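Local coordinates for protein FACT complex subunit SPT16 (Ashbya gossypii, PDB 6A8M) that is the N-terminal part of a subunit that probably helps the FACT histone chaperone complex reorganize nucleosomes in transcription, DNA replication and DNA repair, at residues E223-I226 with D227-R230; S229-L232 with K233-P237; D316-D319 with F320-L323; V347-I350 with N351-P355. One frame throughout, in Å; residues are numbered along the deposited sequence.

All four contacts are local ones inside the peptidase M24-like part of this N-terminal region of SPT16, and they form two pairs. Interactions 1 and 2 share S229 and R230 and touch, their centres about 10 Å apart; together they carry the chain from helix 215-224 through helix 229-233 into helix 236-239, beside helix 179-208. Interactions 3 and 4 follow later in the chain on the consecutive helices 312-332 and 339-353, with centres about 12 Å apart and F320 touching both Y349 and K354. The pairs lie well apart, about 33 Å between the centres of interactions 1 and 3, so they belong to separate helical parts of the M24-like region.

Interaction 1 (E223-I226 with D227-R230); sequences ENEI and DKSR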
loop_
_atom_site.group_PDB
_atom_site.type_symbol
_atom_site.label_atom_id
_atom_site.label_comp_id
_atom_site.label_asym_id
_atom_site.label_seq_id
_atom_site.Cartn_x
_atom_site.Cartn_y
_atom_site.Cartn_z
ATOM N N GLU A 223 -4.332 -9.836 -15.732
ATOM C CA GLU A 223 -4.943 -8.654 -15.129
ATOM C C GLU A 223 -6.450 -8.605 -15.375
ATOM O O GLU A 223 -7.225 -8.255 -14.480
ATOM C CB GLU A 223 -4.239 -7.385 -15.654
ATOM C CG GLU A 223 -4.714 -6.092 -15.029
ATOM C CD GLU A 223 -3.790 -4.917 -15.334
ATOM O OE1 GLU A 223 -4.064 -3.782 -14.873
ATOM O OE2 GLU A 223 -2.794 -5.130 -16.051
ATOM N N ASN A 224 -6.890 -8.955 -16.576
ATOM C CA ASN A 224 -8.304 -8.861 -16.893
ATOM C C ASN A 224 -9.127 -9.973 -16.258
ATOM O O ASN A 224 -10.359 -9.883 -16.253
ATOM C CB ASN A 224 -8.480 -8.861 -18.414
ATOM C CG ASN A 224 -7.891 -7.600 -19.056
ATOM O OD1 ASN A 224 -6.985 -7.664 -19.891
ATOM N ND2 ASN A 224 -8.414 -6.454 -18.666
ATOM N N GLU A 225 -8.474 -10.997 -15.702
ATOM C CA GLU A 225 -9.211 -12.069 -15.040
ATOM C C GLU A 225 -9.983 -11.573 -13.823
ATOM O O GLU A 225 -10.990 -12.188 -13.455
ATOM C CB GLU A 225 -8.243 -13.184 -14.629
ATOM C CG GLU A 225 -7.576 -13.884 -15.803
ATOM C CD GLU A 225 -8.474 -14.918 -16.433
ATOM O OE1 GLU A 225 -9.136 -15.653 -15.675
ATOM O OE2 GLU A 225 -8.525 -14.993 -17.681
ATOM N N ILE A 226 -9.552 -10.471 -13.203
ATOM C CA ILE A 226 -10.221 -9.979 -11.996
ATOM C C ILE A 226 -11.611 -9.464 -12.309
ATOM O O ILE A 226 -12.430 -9.312 -11.400
ATOM C CB ILE A 226 -9.392 -8.875 -11.312
ATOM C CG1 ILE A 226 -9.774 -8.727 -9.819
ATOM C CG2 ILE A 226 -9.537 -7.558 -12.051
ATOM C CD1 ILE A 226 -8.725 -7.979 -9.017
ATOM N N ASP A 227 -11.921 -9.189 -13.564
ATOM C CA ASP A 227 -13.259 -8.684 -13.833
ATOM C C ASP A 227 -14.268 -9.793 -14.103
ATOM O O ASP A 227 -15.426 -9.495 -14.419
ATOM C CB ASP A 227 -13.225 -7.680 -14.984
ATOM C CG ASP A 227 -12.486 -6.394 -14.594
ATOM O OD1 ASP A 227 -12.625 -5.916 -13.440
ATOM O OD2 ASP A 227 -11.750 -5.872 -15.434
ATOM N N LYS A 228 -13.861 -11.054 -13.976
ATOM C CA LYS A 228 -14.768 -12.197 -14.081
ATOM C C LYS A 228 -15.433 -12.361 -12.722
ATOM O O LYS A 228 -14.950 -13.094 -11.858
ATOM C CB LYS A 228 -14.004 -13.450 -14.480
ATOM C CG LYS A 228 -13.358 -13.426 -15.859
ATOM C CD LYS A 228 -12.520 -14.682 -16.049
ATOM C CE LYS A 228 -11.834 -14.701 -17.396
ATOM N NZ LYS A 228 -12.761 -14.257 -18.460
ATOM N N SER A 229 -16.530 -11.625 -12.515
ATOM C CA SER A 229 -17.187 -11.585 -11.209
ATOM C C SER A 229 -17.634 -12.969 -10.750
ATOM O O SER A 229 -17.622 -13.261 -9.548
ATOM C CB SER A 229 -18.404 -10.657 -11.256
ATOM O OG SER A 229 -18.008 -9.304 -11.374
ATOM N N ARG A 230 -18.039 -13.825 -11.678
ATOM C CA ARG A 230 -18.519 -15.149 -11.277
ATOM C C ARG A 230 -17.374 -16.037 -10.806
ATOM O O ARG A 230 -17.566 -16.883 -9.923
ATOM C CB ARG A 230 -19.282 -15.801 -12.422
ATOM C CG ARG A 230 -20.553 -15.044 -12.740
ATOM C CD ARG A 230 -21.046 -15.388 -14.091
ATOM N NE ARG A 230 -22.009 -14.396 -14.546
ATOM C CZ ARG A 230 -23.309 -14.441 -14.277
ATOM N NH1 ARG A 230 -23.809 -15.445 -13.563
ATOM N NH2 ARG A 230 -24.114 -13.490 -14.745
#
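K228 lays its aliphatic chain back over E225, three residues earlier, and each carbon has a partner there. CB begins over the backbone, 3.4 Å from E225 O, and CG follows the same oxygen. CD then moves on to the carboxylate, 3.5 Å from E225 OE1. K228 CE faces the carboxylate, 3.3 Å from E225 OE1 and equally far from E225 OE2. At the last bond the chain bends (chi4 -43°), and NZ stops 4.4 Å from E225 OE2, beyond a salt bridge. E225 comes to meet it through its own bend at chi2 (-80°), which brings the carboxylate round although its CB points away.

Two backbone bonds close the turn beneath: D227 N donates to N224 O, and K228 N to E225 O at 3.1 Å. In both the donor stands above the carbonyl plane. K228 is the centre of an inverse gamma turn and the N-cap residue of helix 229-233, so the chain changes direction here after helix 215-224. I226, buried, and E225 touch F195 of helix 179-208. With methylene groups rather than the ammonium against the carboxylate, the attraction between E225 and K228 is probably modest, acting across a gap too wide for a salt bridge.

Interaction 2 (S229-L232 with K233-P237); sequences SRFL and KKLSP
L235 meets two side chains of the preceding turn, F231 and L232. Its CD1 lies 4.1 Å from L232 CD2, the two leucines crossing at an angle, while its other methyl, CD2, approaches the F231 ring obliquely, 4.3 Å from CE1. A chi1 of -63° keeps L235 CG beside its own backbone N, which turns the branch back toward F231 and L232. Without the two methyls, as with an alanine here, F231 and L232 would probably lose their neighbour, with a gap opened beside helix 179-208.

On the other flank K233 runs over the S229 carbonyl: K233 CD is 3.0 Å from S229 O, and the ammonium ends 3.3 Å from S229 CB. K234 likewise drapes its CD over R230 O.

The backbone positions these chains. K233 N donates to S229 O at 2.8 Å in a helical bond, but the next amide, K234 N, makes only weak bonds to R230 O and F231 O. L235 N then turns to L232 O, three residues back, at 3.0 Å and from above the carbonyl plane. The helix thus passes into a type I beta turn from K233 to S236, where K233 O accepts both S236 N and S236 OG from the same face of its plane, the hydroxyl at 2.8 Å.

Helix 229-233 and the start of helix 236-239 are joined by this turn. Their apolar side lies on helix 179-208, with F231 on L198, L232 on F195 and L235 on K194, while from a following loop V251 touches L232 and K233, and F249 touches S236.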
loop_
_atom_site.group_PDB
_atom_site.type_symbol
_atom_site.label_atom_id
_atom_site.label_comp_id
_atom_site.label_asym_id
_atom_site.label_seq_id
_atom_site.Cartn_x
_atom_site.Cartn_y
_atom_site.Cartn_z
ATOM N N SER A 229 -16.530 -11.625 -12.515
ATOM C CA SER A 229 -17.187 -11.585 -11.209
ATOM C C SER A 229 -17.634 -12.969 -10.750
ATOM O O SER A 229 -17.622 -13.261 -9.548
ATOM C CB SER A 229 -18.404 -10.657 -11.256
ATOM O OG SER A 229 -18.008 -9.304 -11.374
ATOM N N ARG A 230 -18.039 -13.825 -11.678
ATOM C CA ARG A 230 -18.519 -15.149 -11.277
ATOM C C ARG A 230 -17.374 -16.037 -10.806
ATOM O O ARG A 230 -17.566 -16.883 -9.923
ATOM C CB ARG A 230 -19.282 -15.801 -12.422
ATOM C CG ARG A 230 -20.553 -15.044 -12.740
ATOM C CD ARG A 230 -21.046 -15.388 -14.091
ATOM N NE ARG A 230 -22.009 -14.396 -14.546
ATOM C CZ ARG A 230 -23.309 -14.441 -14.277
ATOM N NH1 ARG A 230 -23.809 -15.445 -13.563
ATOM N NH2 ARG A 230 -24.114 -13.490 -14.745
ATOM N N PHE A 231 -16.182 -15.842 -11.365
ATOM C CA PHE A 231 -14.989 -16.469 -10.821
ATOM C C PHE A 231 -14.700 -15.951 -9.422
ATOM O O PHE A 231 -14.384 -16.731 -8.520
ATOM C CB PHE A 231 -13.806 -16.199 -11.747
ATOM C CG PHE A 231 -12.470 -16.296 -11.075
ATOM C CD1 PHE A 231 -11.985 -17.528 -10.661
ATOM C CD2 PHE A 231 -11.681 -15.174 -10.890
ATOM C CE1 PHE A 231 -10.745 -17.621 -10.043
ATOM C CE2 PHE A 231 -10.438 -15.276 -10.269
ATOM C CZ PHE A 231 -9.985 -16.505 -9.859
ATOM N N LEU A 232 -14.813 -14.632 -9.224
ATOM C CA LEU A 232 -14.546 -14.052 -7.913
ATOM C C LEU A 232 -15.536 -14.558 -6.869
ATOM O O LEU A 232 -15.145 -14.837 -5.733
ATOM C CB LEU A 232 -14.585 -12.531 -7.978
ATOM C CG LEU A 232 -13.525 -11.758 -8.762
ATOM C CD1 LEU A 232 -13.716 -10.271 -8.473
ATOM C CD2 LEU A 232 -12.134 -12.201 -8.382
ATOM N N LYS A 233 -16.814 -14.696 -7.240
ATOM C CA LYS A 233 -17.818 -15.194 -6.299
ATOM C C LYS A 233 -17.415 -16.545 -5.731
ATOM O O LYS A 233 -17.649 -16.827 -4.548
ATOM C CB LYS A 233 -19.182 -15.311 -6.984
ATOM C CG LYS A 233 -20.118 -14.132 -6.771
ATOM C CD LYS A 233 -20.135 -13.203 -7.980
ATOM C CE LYS A 233 -20.816 -11.875 -7.686
ATOM N NZ LYS A 233 -20.680 -10.913 -8.830
ATOM N N LYS A 234 -16.811 -17.397 -6.559
ATOM C CA LYS A 234 -16.462 -18.745 -6.130
ATOM C C LYS A 234 -15.256 -18.779 -5.212
ATOM O O LYS A 234 -14.917 -19.856 -4.703
ATOM C CB LYS A 234 -16.199 -19.622 -7.343
ATOM C CG LYS A 234 -17.440 -19.934 -8.126
ATOM C CD LYS A 234 -17.035 -20.152 -9.563
ATOM C CE LYS A 234 -17.814 -21.203 -10.244
ATOM N NZ LYS A 234 -17.204 -21.370 -11.608
ATOM N N LEU A 235 -14.595 -17.648 -5.007
ATOM C CA LEU A 235 -13.526 -17.564 -4.029
ATOM C C LEU A 235 -14.049 -17.433 -2.610
ATOM O O LEU A 235 -13.263 -17.573 -1.671
ATOM C CB LEU A 235 -12.623 -16.370 -4.321
ATOM C CG LEU A 235 -11.851 -16.378 -5.635
ATOM C CD1 LEU A 235 -11.032 -15.126 -5.744
ATOM C CD2 LEU A 235 -10.975 -17.612 -5.705
ATOM N N SER A 236 -15.337 -17.156 -2.435
ATOM C CA SER A 236 -15.847 -16.866 -1.099
ATOM C C SER A 236 -15.545 -17.950 -0.073
ATOM O O SER A 236 -15.204 -17.593 1.069
ATOM C CB SER A 236 -17.349 -16.595 -1.162
ATOM O OG SER A 236 -17.612 -15.539 -2.047
ATOM N N PRO A 237 -15.628 -19.251 -0.382
ATOM C CA PRO A 237 -15.299 -20.246 0.653
ATOM C C PRO A 237 -13.866 -20.160 1.141
ATOM O O PRO A 237 -13.600 -20.509 2.299
ATOM C CB PRO A 237 -15.581 -21.590 -0.040
ATOM C CG PRO A 237 -15.622 -21.272 -1.512
ATOM C CD PRO A 237 -16.170 -19.892 -1.595
#

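Interaction 3 (D316-D319 with F320-L323); sequences DNYD and FLLL
Y318 extends its ring along the helix and overlaps L322, one turn on. Ring atom CE2 lies 3.7 Å from L322 CD1, while Y318 OH stands 3.8 Å from the other methyl, L322 CD2. The ring meets L322 CD1 obliquely, and so it does L321 CD2, which is 4.2 Å from Y318 CD1. Rotation about the first side-chain bond of Y318 (chi1 -179°) places the ring on the far side from its own amide N and swings it toward these leucines, even though its CB starts away from them. Beyond them the hydroxyl of Y318 hydrogen-bonds K436 O. A valine in its place has neither ring nor hydroxyl, and would probably leave K436 O without this partner and a gap beside L322.

These residues lie within helix 312-332, held by regular bonds four residues apart, such as L321 N to N317 O at 2.9 Å and L322 N to Y318 O. The helix packs on the antiparallel sheet of the M24-like domain: L321 touches L399 and F401 of strand 394-405, and L415 and L417 of strand 412-424. N317 ND2 binds the hydroxyl of Y413. D319 OD1 forms a salt bridge with R438, while L323 CG rests 3.4 Å from D319 O.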
loop_
_atom_site.group_PDB
_atom_site.type_symbol
_atom_site.label_atom_id
_atom_site.label_comp_id
_atom_site.label_asym_id
_atom_site.label_seq_id
_atom_site.Cartn_x
_atom_site.Cartn_y
_atom_site.Cartn_z
ATOM N N ASP A 316 21.051 -22.937 -7.998
ATOM C CA ASP A 316 21.784 -22.687 -6.760
ATOM C C ASP A 316 21.442 -21.308 -6.202
ATOM O O ASP A 316 21.242 -21.142 -4.992
ATOM C CB ASP A 316 23.288 -22.820 -7.013
ATOM C CG ASP A 316 23.730 -24.263 -7.253
ATOM O OD1 ASP A 316 22.916 -25.189 -7.050
ATOM O OD2 ASP A 316 24.908 -24.466 -7.639
ATOM N N ASN A 317 21.363 -20.305 -7.075
ATOM C CA ASN A 317 21.066 -18.965 -6.591
ATOM C C ASN A 317 19.603 -18.813 -6.220
ATOM O O ASN A 317 19.286 -18.041 -5.313
ATOM C CB ASN A 317 21.495 -17.934 -7.624
ATOM C CG ASN A 317 23.008 -17.832 -7.716
ATOM O OD1 ASN A 317 23.716 -18.160 -6.752
ATOM N ND2 ASN A 317 23.515 -17.434 -8.876
ATOM N N TYR A 318 18.699 -19.545 -6.877
ATOM C CA TYR A 318 17.321 -19.530 -6.407
ATOM C C TYR A 318 17.204 -20.190 -5.040
ATOM O O TYR A 318 16.453 -19.721 -4.180
ATOM C CB TYR A 318 16.377 -20.203 -7.402
ATOM C CG TYR A 318 14.957 -20.146 -6.883
ATOM C CD1 TYR A 318 14.188 -19.006 -7.048
ATOM C CD2 TYR A 318 14.414 -21.199 -6.160
ATOM C CE1 TYR A 318 12.891 -18.927 -6.536
ATOM C CE2 TYR A 318 13.111 -21.135 -5.649
ATOM C CZ TYR A 318 12.362 -19.988 -5.846
ATOM O OH TYR A 318 11.082 -19.887 -5.343
ATOM N N ASP A 319 17.929 -21.287 -4.825
ATOM C CA ASP A 319 17.933 -21.906 -3.501
ATOM C C ASP A 319 18.407 -20.921 -2.448
ATOM O O ASP A 319 17.834 -20.843 -1.354
ATOM C CB ASP A 319 18.823 -23.149 -3.491
ATOM C CG ASP A 319 18.235 -24.303 -4.280
ATOM O OD1 ASP A 319 17.006 -24.290 -4.542
ATOM O OD2 ASP A 319 19.010 -25.228 -4.617
ATOM N N PHE A 320 19.474 -20.182 -2.755
ATOM C CA PHE A 320 19.973 -19.162 -1.839
ATOM C C PHE A 320 18.939 -18.074 -1.593
ATOM O O PHE A 320 18.749 -17.638 -0.454
ATOM C CB PHE A 320 21.261 -18.539 -2.378
ATOM C CG PHE A 320 21.629 -17.281 -1.659
ATOM C CD1 PHE A 320 22.210 -17.352 -0.413
ATOM C CD2 PHE A 320 21.309 -16.030 -2.193
ATOM C CE1 PHE A 320 22.526 -16.200 0.277
ATOM C CE2 PHE A 320 21.608 -14.876 -1.502
ATOM C CZ PHE A 320 22.210 -14.960 -0.273
ATOM N N LEU A 321 18.269 -17.606 -2.655
ATOM C CA LEU A 321 17.259 -16.562 -2.500
ATOM C C LEU A 321 16.194 -16.975 -1.491
ATOM O O LEU A 321 15.769 -16.163 -0.660
ATOM C CB LEU A 321 16.626 -16.249 -3.859
ATOM C CG LEU A 321 15.499 -15.231 -3.931
ATOM C CD1 LEU A 321 16.016 -13.859 -3.524
ATOM C CD2 LEU A 321 14.946 -15.205 -5.352
ATOM N N LEU A 322 15.775 -18.248 -1.523
ATOM C CA LEU A 322 14.825 -18.741 -0.526
ATOM C C LEU A 322 15.384 -18.642 0.884
ATOM O O LEU A 322 14.672 -18.233 1.815
ATOM C CB LEU A 322 14.456 -20.194 -0.813
ATOM C CG LEU A 322 13.467 -20.468 -1.928
ATOM C CD1 LEU A 322 13.311 -21.991 -2.084
ATOM C CD2 LEU A 322 12.123 -19.789 -1.648
ATOM N N LEU A 323 16.641 -19.057 1.065
ATOM C CA LEU A 323 17.287 -19.007 2.375
ATOM C C LEU A 323 17.423 -17.576 2.866
ATOM O O LEU A 323 17.266 -17.305 4.060
ATOM C CB LEU A 323 18.665 -19.673 2.304
ATOM C CG LEU A 323 18.634 -21.172 1.979
ATOM C CD1 LEU A 323 20.019 -21.756 1.879
ATOM C CD2 LEU A 323 17.825 -21.899 3.052
#

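Interaction 4 (V347-I350 with N351-P355); sequences VNYI and NSKKP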
loop_
_atom_site.group_PDB
_atom_site.type_symbol
_atom_site.label_atom_id
_atom_site.label_comp_id
_atom_site.label_asym_id
_atom_site.label_seq_id
_atom_site.Cartn_x
_atom_site.Cartn_y
_atom_site.Cartn_z
ATOM N N VAL A 347 22.285 -7.954 3.625
ATOM C CA VAL A 347 23.579 -7.768 2.976
ATOM C C VAL A 347 24.623 -8.676 3.601
ATOM O O VAL A 347 25.452 -9.267 2.899
ATOM C CB VAL A 347 23.998 -6.293 3.052
ATOM C CG1 VAL A 347 25.437 -6.132 2.552
ATOM C CG2 VAL A 347 23.011 -5.455 2.247
ATOM N N ASN A 348 24.607 -8.785 4.931
ATOM C CA ASN A 348 25.540 -9.674 5.620
ATOM C C ASN A 348 25.386 -11.104 5.132
ATOM O O ASN A 348 26.377 -11.809 4.897
ATOM C CB ASN A 348 25.312 -9.627 7.131
ATOM C CG ASN A 348 25.647 -8.294 7.750
ATOM O OD1 ASN A 348 26.268 -7.432 7.127
ATOM N ND2 ASN A 348 25.237 -8.118 9.002
ATOM N N TYR A 349 24.141 -11.567 5.025
ATOM C CA TYR A 349 23.898 -12.955 4.650
ATOM C C TYR A 349 24.388 -13.230 3.228
ATOM O O TYR A 349 24.972 -14.283 2.957
ATOM C CB TYR A 349 22.405 -13.250 4.804
ATOM C CG TYR A 349 22.024 -14.712 4.770
ATOM C CD1 TYR A 349 22.117 -15.502 5.910
ATOM C CD2 TYR A 349 21.568 -15.297 3.601
ATOM C CE1 TYR A 349 21.774 -16.842 5.874
ATOM C CE2 TYR A 349 21.222 -16.629 3.556
ATOM C CZ TYR A 349 21.327 -17.400 4.690
ATOM O OH TYR A 349 20.981 -18.739 4.632
ATOM N N ILE A 350 24.202 -12.273 2.315
ATOM C CA ILE A 350 24.687 -12.456 0.947
ATOM C C ILE A 350 26.206 -12.476 0.911
ATOM O O ILE A 350 26.818 -13.294 0.214
ATOM C CB ILE A 350 24.139 -11.346 0.031
ATOM C CG1 ILE A 350 22.634 -11.410 -0.096
ATOM C CG2 ILE A 350 24.777 -11.428 -1.335
ATOM C CD1 ILE A 350 22.077 -10.052 -0.479
ATOM N N ASN A 351 26.839 -11.562 1.644
ATOM C CA ASN A 351 28.298 -11.503 1.654
ATOM C C ASN A 351 28.875 -12.801 2.187
ATOM O O ASN A 351 29.923 -13.274 1.721
ATOM C CB ASN A 351 28.750 -10.317 2.505
ATOM C CG ASN A 351 30.262 -10.248 2.675
ATOM O OD1 ASN A 351 30.954 -9.650 1.850
ATOM N ND2 ASN A 351 30.779 -10.851 3.751
ATOM N N SER A 352 28.189 -13.394 3.167
ATOM C CA SER A 352 28.653 -14.646 3.745
ATOM C C SER A 352 28.589 -15.782 2.736
ATOM O O SER A 352 29.553 -16.544 2.583
ATOM C CB SER A 352 27.816 -15.003 4.970
ATOM O OG SER A 352 28.344 -16.166 5.574
ATOM N N LYS A 353 27.445 -15.945 2.080
ATOM C CA LYS A 353 27.157 -17.142 1.303
ATOM C C LYS A 353 27.341 -16.965 -0.198
ATOM O O LYS A 353 27.735 -17.920 -0.874
ATOM C CB LYS A 353 25.721 -17.599 1.570
ATOM C CG LYS A 353 25.334 -17.598 3.050
ATOM C CD LYS A 353 26.034 -18.706 3.803
ATOM C CE LYS A 353 25.316 -18.994 5.123
ATOM N NZ LYS A 353 25.964 -20.115 5.867
ATOM N N LYS A 354 27.072 -15.774 -0.742
ATOM C CA LYS A 354 26.973 -15.583 -2.191
ATOM C C LYS A 354 27.477 -14.199 -2.576
ATOM O O LYS A 354 26.718 -13.363 -3.086
ATOM C CB LYS A 354 25.526 -15.761 -2.649
ATOM C CG LYS A 354 25.001 -17.179 -2.618
ATOM C CD LYS A 354 25.802 -18.089 -3.544
ATOM C CE LYS A 354 25.056 -19.364 -3.840
ATOM N NZ LYS A 354 25.880 -20.287 -4.677
ATOM N N PRO A 355 28.767 -13.931 -2.383
ATOM C CA PRO A 355 29.275 -12.589 -2.705
ATOM C C PRO A 355 29.162 -12.238 -4.182
ATOM O O PRO A 355 29.103 -11.045 -4.526
ATOM C CB PRO A 355 30.733 -12.643 -2.229
ATOM C CG PRO A 355 31.074 -14.108 -2.186
ATOM C CD PRO A 355 29.808 -14.792 -1.798
HETATM O O HOH W 1 29.180 -11.934 6.080
#
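I350 O receives the last bond of its helix, from K354 N at 2.7 Å. The three carbonyls before it are satisfied in the same way: V347 O by N351 N at 3.0 Å, N348 O by S352 N, and Y349 O by K353 N at 3.1 Å, each donor tilted 20° or a little more from the carbonyl plane. N348 O has a second partner, a water that donates to it at 3.0 Å and accepts from N351 ND2, also at 3.0 Å, tying the amide of N351 back to the preceding turn. K354 is the first residue to leave helical backbone angles, and P355 after it has no N-H to continue the ladder.

K353 packs its methylene stem on Y349: K353 CG stands 4.2 Å above the plane of the Y349 ring, over its centre. A bend at chi2 (-71°) turns the chain out from over the centre, so that K353 CE passes 4.2 Å from Y349 CE1. Beneath, buried I350 lies on F320 of helix 312-332, which K354 also touches, and on L357 and F361. The arrangement is the C-terminal end of an alpha-helix followed by a proline, here finishing helix 339-353 on the outer side of the M24-like domain.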